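Local coordinates for odorant-binding protein (Phormia regina, PDB 5DIC), which binds fatty acids such as palmitate and, as an odorant-binding protein of the blowfly oral disk, probably carries them to taste or smell receptors, at residues Lys24-Glu27 / Glu28-Thr31; Glu3-Glu6 / Glu7-Ala10. All coordinates share one frame; numbering follows the deposited sequence.

Interaction 1. Residues Lys24-Glu27 / Glu28-Thr31; sequences KVSE and EEAT
The carboxylate of E29 reaches back to S26, which meets it both near its plane and above one of its faces. E29 OE1 takes the backbone N-H of S26 on its anti lone pair, at 2.9 Å and almost straight (172°), while S26 OG stands obliquely over one face, 3.5 Å from E29 CD. A weak bond of 3.3 Å from S26 OG to E29 OE1 adds to this grip. The other oxygen, OE2, turns to the hydroxyl of T42, so both ends of the group are held and its rotation is probably restricted; A44 and M45 of helix 43-55 also touch this side chain. S26 closes the exchange from its own side chain: with chi1 at 76°, S26 OG lies between its own backbone N and carbonyl carbon, and from there it accepts the N-H of E29 at 3.0 Å from E29 N.

The two reciprocal bonds make a capping box, with S26 as N-cap of helix 27-34. K24, at positive phi, is the C-prime residue of the Schellman motif that closes helix 6-22, and the chain passes from one helix end to the next start within a few residues. V25, just before the cap, completes a hydrophobic staple: its CG1 rests 4.1 Å from A30 CB, and the same methyl slants across the base of E29, 3.5 Å from E29 CB. V25 also leans on F48 of helix 43-55. Regular helical bonding begins at once, A30 N giving its proton to S26 O at 2.8 Å and T31 N following to E27 O.

Interaction 2. Residues Glu3-Glu6 / Glu7-Ala10; sequences ELTE and EQKA
E6 and K9, one turn apart on the exposed side of the helix start, join through a salt bridge in which K9 NZ lies 2.8 Å from E6 OE2. The lysine comes to the syn side of that oxygen, 19° out of the carboxylate plane. In E6 a bend at chi2 (-54°) swings the carboxylate round the helix to the side on which K9 extends, whereas K9 itself runs out straight. On its way the lysine stem covers the backbone before the helix: K9 CG passes 3.3 Å from T5 O and packs against L4 CB at 3.9 Å, and K9 CE nears L4 O.

Q8 works on another side of the turn. Q8 OE1 receives the backbone N-H of T5 at 3.0 Å from T5 N, in the carbonyl plane and on a lone pair, with an N-H...O angle of 170°. The extended side chain also brings Q8 OE1 to 3.4 Å from L4 CA, and L4 crosses it at about a right angle, CD2 being the branch nearest that oxygen. In exchange T5 OG1 accepts the N-H of Q8 at 3.0 Å from Q8 N. With an alanine here the amide oxygen is gone, and the T5 N-H would probably lose this acceptor and L4 the group it crosses, while the T5 OG1 cap on the backbone could remain.

L4 touches the bound palmitate. On the outer side, E7 forms a salt bridge with K11. With T5 as N-cap of helix 6-22 and Q8 answering it, the arrangement is a capping box, here next to the fatty-acid site of a PBP/GOBP-family protein.

In the fold
Interactions 1 and 2 apply one solution to two successive helices: interaction 2 opens helix 6-22, and interaction 1 opens helix 27-34 just after that first helix has ended. Their centres lie about 23 Å apart and they do not touch. Both are surface contacts, neither being part of the protein core, yet their surroundings differ. Interaction 1 uses a carboxylate in its box and an all-apolar staple, and leans on helix 43-55, which the C19-C51 disulfide also ties to helix 6-22. Interaction 2 uses a neutral amide, adds a salt bridge on its outer side, and borders the palmitate, from which interaction 1 stays about 13 Å away at the side chain of T31.

Interaction 1. Residues Lys24-Glu27 / Glu28-Thr31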
ATOM      1  N   LYS A  24      -0.036  -8.188 -14.125  1.00 11.69           N
ATOM      2  CA  LYS A  24       0.872  -8.717 -15.145  1.00 12.24           C
ATOM      3  C   LYS A  24       2.326  -8.429 -14.804  1.00 11.82           C
ATOM      4  O   LYS A  24       3.126  -8.059 -15.649  1.00 12.96           O
ATOM      5  CB  LYS A  24       0.484  -8.244 -16.536  1.00 13.06           C
ATOM      6  CG  LYS A  24      -0.905  -8.704 -16.905  1.00 13.81           C
ATOM      7  CD  LYS A  24      -1.342  -8.175 -18.251  1.00 16.29           C
ATOM      8  CE  LYS A  24      -2.652  -8.824 -18.641  1.00 20.16           C
ATOM      9  NZ  LYS A  24      -3.773  -8.430 -17.758  1.00 33.44           N
ATOM     10  N   VAL A  25       2.663  -8.638 -13.541  1.00 12.03           N
ATOM     11  CA  VAL A  25       3.995  -8.353 -13.029  1.00 12.52           C
ATOM     12  C   VAL A  25       4.957  -9.439 -13.526  1.00 13.49           C
ATOM     13  O   VAL A  25       4.609 -10.616 -13.488  1.00 15.09           O
ATOM     14  CB  VAL A  25       3.922  -8.294 -11.490  1.00 13.52           C
ATOM     15  CG1 VAL A  25       5.265  -8.060 -10.849  1.00 14.82           C
ATOM     16  CG2 VAL A  25       2.880  -7.273 -11.003  1.00 13.31           C
ATOM     17  N   SER A  26       6.147  -9.048 -13.993  1.00 13.33           N
ATOM     18  CA  SER A  26       7.102 -10.035 -14.468  1.00 14.01           C
ATOM     19  C   SER A  26       7.677 -10.839 -13.311  1.00 13.76           C
ATOM     20  O   SER A  26       7.605 -10.439 -12.156  1.00 13.41           O
ATOM     21  CB  SER A  26       8.255  -9.359 -15.204  1.00 15.32           C
ATOM     22  OG  SER A  26       9.166  -8.746 -14.304  1.00 15.04           O
ATOM     23  N   GLU A  27       8.324 -11.959 -13.626  1.00 14.94           N
ATOM     24  CA  GLU A  27       8.972 -12.761 -12.582  1.00 15.83           C
ATOM     25  C   GLU A  27      10.022 -11.947 -11.826  1.00 13.62           C
ATOM     26  O   GLU A  27      10.122 -12.015 -10.609  1.00 14.31           O
ATOM     27  CB  GLU A  27       9.617 -14.017 -13.170  1.00 20.06           C
ATOM     28  CG  GLU A  27      10.019 -15.054 -12.128  1.00 26.92           C
ATOM     29  CD  GLU A  27      10.731 -16.257 -12.737  1.00 34.98           C
ATOM     30  OE1 GLU A  27      11.872 -16.082 -13.214  1.00 45.49           O
ATOM     31  OE2 GLU A  27      10.137 -17.355 -12.735  1.00 43.71           O
ATOM     32  N   GLU A  28      10.824 -11.188 -12.544  1.00 14.21           N
ATOM     33  CA  GLU A  28      11.837 -10.370 -11.905  1.00 14.07           C
ATOM     34  C   GLU A  28      11.235  -9.298 -11.005  1.00 12.50           C
ATOM     35  O   GLU A  28      11.691  -9.072  -9.883  1.00 13.64           O
ATOM     36  CB  GLU A  28      12.761  -9.784 -12.949  1.00 16.31           C
ATOM     37  CG  GLU A  28      13.954  -9.116 -12.354  1.00 17.37           C
ATOM     38  CD  GLU A  28      13.819  -7.656 -12.215  1.00 23.00           C
ATOM     39  OE1 GLU A  28      12.721  -7.148 -12.485  1.00 27.19           O
ATOM     40  OE2 GLU A  28      14.817  -7.011 -11.860  1.00 33.42           O
ATOM     41  N   GLU A  29      10.189  -8.647 -11.501  1.00 12.89           N
ATOM     42  CA  GLU A  29       9.527  -7.614 -10.718  1.00 12.40           C
ATOM     43  C   GLU A  29       8.899  -8.222  -9.459  1.00 11.54           C
ATOM     44  O   GLU A  29       8.959  -7.637  -8.373  1.00 12.05           O
ATOM     45  CB  GLU A  29       8.449  -6.892 -11.561  1.00 12.04           C
ATOM     46  CG  GLU A  29       9.028  -5.956 -12.606  1.00 13.37           C
ATOM     47  CD  GLU A  29       8.019  -5.501 -13.669  1.00 12.80           C
ATOM     48  OE1 GLU A  29       7.080  -6.257 -13.977  1.00 13.37           O
ATOM     49  OE2 GLU A  29       8.245  -4.405 -14.221  1.00 13.60           O
ATOM     50  N   ALA A  30       8.283  -9.388  -9.610  1.00 11.54           N
ATOM     51  CA  ALA A  30       7.639 -10.062  -8.473  1.00 13.19           C
ATOM     52  C   ALA A  30       8.659 -10.409  -7.401  1.00 12.31           C
ATOM     53  O   ALA A  30       8.381 -10.267  -6.227  1.00 12.88           O
ATOM     54  CB  ALA A  30       6.894 -11.322  -8.914  1.00 14.15           C
ATOM     55  N   THR A  31       9.839 -10.866  -7.801  1.00 11.93           N
ATOM     56  CA  THR A  31      10.872 -11.195  -6.822  1.00 13.40           C
ATOM     57  C   THR A  31      11.433  -9.934  -6.140  1.00 12.36           C
ATOM     58  O   THR A  31      11.687  -9.951  -4.933  1.00 12.77           O
ATOM     59  CB  THR A  31      11.935 -12.130  -7.406  1.00 16.89           C
ATOM     60  OG1 THR A  31      12.676 -12.663  -6.314  1.00 21.92           O
ATOM     61  CG2 THR A  31      12.883 -11.487  -8.275  1.00 22.37           C
TER

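Interaction 2. Residues Glu3-Glu6 / Glu7-Ala10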
ATOM      1  N   GLU A   3       3.864  -5.492  13.441  1.00 32.98           N
ATOM      2  CA  GLU A   3       4.206  -6.882  13.583  1.00 35.93           C
ATOM      3  C   GLU A   3       2.957  -7.625  13.118  1.00 34.60           C
ATOM      4  O   GLU A   3       1.939  -7.645  13.820  1.00 45.24           O
ATOM      5  CB  GLU A   3       4.572  -7.191  15.035  1.00 38.48           C
ATOM      6  CG  GLU A   3       5.632  -6.255  15.623  1.00 44.91           C
ATOM      7  CD  GLU A   3       5.066  -5.046  16.375  1.00 45.02           C
ATOM      8  OE1 GLU A   3       3.943  -4.578  16.071  1.00 48.46           O
ATOM      9  OE2 GLU A   3       5.765  -4.540  17.280  1.00 52.45           O
ATOM     10  N   LEU A   4       3.015  -8.202  11.914  1.00 23.90           N
ATOM     11  CA  LEU A   4       1.854  -8.860  11.332  1.00 22.71           C
ATOM     12  C   LEU A   4       1.590 -10.152  12.066  1.00 21.84           C
ATOM     13  O   LEU A   4       2.514 -10.885  12.456  1.00 22.94           O
ATOM     14  CB  LEU A   4       2.055  -9.196   9.855  1.00 21.27           C
ATOM     15  CG  LEU A   4       2.340  -8.035   8.913  1.00 25.02           C
ATOM     16  CD1 LEU A   4       2.262  -8.525   7.477  1.00 28.26           C
ATOM     17  CD2 LEU A   4       1.380  -6.876   9.130  1.00 26.94           C
ATOM     18  N   THR A   5       0.319 -10.438  12.246  1.00 20.61           N
ATOM     19  CA  THR A   5      -0.098 -11.706  12.820  1.00 20.95           C
ATOM     20  C   THR A   5       0.067 -12.798  11.735  1.00 19.52           C
ATOM     21  O   THR A   5       0.223 -12.500  10.555  1.00 18.65           O
ATOM     22  CB  THR A   5      -1.569 -11.671  13.243  1.00 22.50           C
ATOM     23  OG1 THR A   5      -2.382 -11.492  12.085  1.00 22.02           O
ATOM     24  CG2 THR A   5      -1.847 -10.563  14.233  1.00 25.91           C
ATOM     25  N   GLU A   6       0.006 -14.059  12.128  1.00 20.24           N
ATOM     26  CA  GLU A   6       0.081 -15.142  11.167  1.00 18.94           C
ATOM     27  C   GLU A   6      -1.095 -15.060  10.194  1.00 17.32           C
ATOM     28  O   GLU A   6      -0.939 -15.319   8.992  1.00 17.72           O
ATOM     29  CB  GLU A   6       0.125 -16.503  11.884  1.00 19.60           C
ATOM     30  CG  GLU A   6       1.377 -16.715  12.736  1.00 22.75           C
ATOM     31  CD  GLU A   6       2.667 -16.505  11.956  1.00 22.18           C
ATOM     32  OE1 GLU A   6       2.895 -17.223  10.960  1.00 26.66           O
ATOM     33  OE2 GLU A   6       3.466 -15.608  12.319  1.00 26.15           O
ATOM     34  N   GLU A   7      -2.262 -14.639  10.676  1.00 18.75           N
ATOM     35  CA  GLU A   7      -3.425 -14.494   9.787  1.00 17.35           C
ATOM     36  C   GLU A   7      -3.126 -13.397   8.734  1.00 16.62           C
ATOM     37  O   GLU A   7      -3.423 -13.548   7.543  1.00 16.30           O
ATOM     38  CB  GLU A   7      -4.706 -14.128  10.562  1.00 20.14           C
ATOM     39  CG  GLU A   7      -5.933 -13.951   9.660  1.00 22.75           C
ATOM     40  CD  GLU A   7      -7.197 -13.484  10.373  1.00 28.96           C
ATOM     41  OE1 GLU A   7      -7.232 -13.457  11.624  1.00 43.43           O
ATOM     42  OE2 GLU A   7      -8.181 -13.156   9.661  1.00 34.35           O
ATOM     43  N   GLN A   8      -2.588 -12.260   9.177  1.00 16.31           N
ATOM     44  CA  GLN A   8      -2.255 -11.179   8.238  1.00 15.98           C
ATOM     45  C   GLN A   8      -1.179 -11.603   7.248  1.00 15.51           C
ATOM     46  O   GLN A   8      -1.253 -11.273   6.061  1.00 15.78           O
ATOM     47  CB  GLN A   8      -1.807  -9.938   8.990  1.00 17.77           C
ATOM     48  CG  GLN A   8      -2.926  -9.237   9.754  1.00 20.17           C
ATOM     49  CD  GLN A   8      -2.402  -8.081  10.556  1.00 22.76           C
ATOM     50  OE1 GLN A   8      -1.471  -8.235  11.358  1.00 24.05           O
ATOM     51  NE2 GLN A   8      -2.989  -6.905  10.351  1.00 27.29           N
ATOM     52  N   LYS A   9      -0.175 -12.339   7.708  1.00 15.04           N
ATOM     53  CA  LYS A   9       0.877 -12.788   6.782  1.00 15.32           C
ATOM     54  C   LYS A   9       0.283 -13.648   5.669  1.00 14.21           C
ATOM     55  O   LYS A   9       0.698 -13.532   4.507  1.00 14.37           O
ATOM     56  CB  LYS A   9       1.963 -13.586   7.496  1.00 17.71           C
ATOM     57  CG  LYS A   9       2.812 -12.775   8.456  1.00 20.16           C
ATOM     58  CD  LYS A   9       3.746 -13.702   9.233  1.00 25.84           C
ATOM     59  CE  LYS A   9       4.526 -13.003  10.322  1.00 28.26           C
ATOM     60  NZ  LYS A   9       5.356 -13.984  11.072  1.00 35.21           N
ATOM     61  N   ALA A  10      -0.646 -14.535   6.036  1.00 13.72           N
ATOM     62  CA  ALA A  10      -1.287 -15.381   5.027  1.00 14.21           C
ATOM     63  C   ALA A  10      -2.093 -14.544   4.031  1.00 13.99           C
ATOM     64  O   ALA A  10      -2.053 -14.804   2.819  1.00 13.76           O
ATOM     65  CB  ALA A  10      -2.160 -16.434   5.670  1.00 15.79           C
TER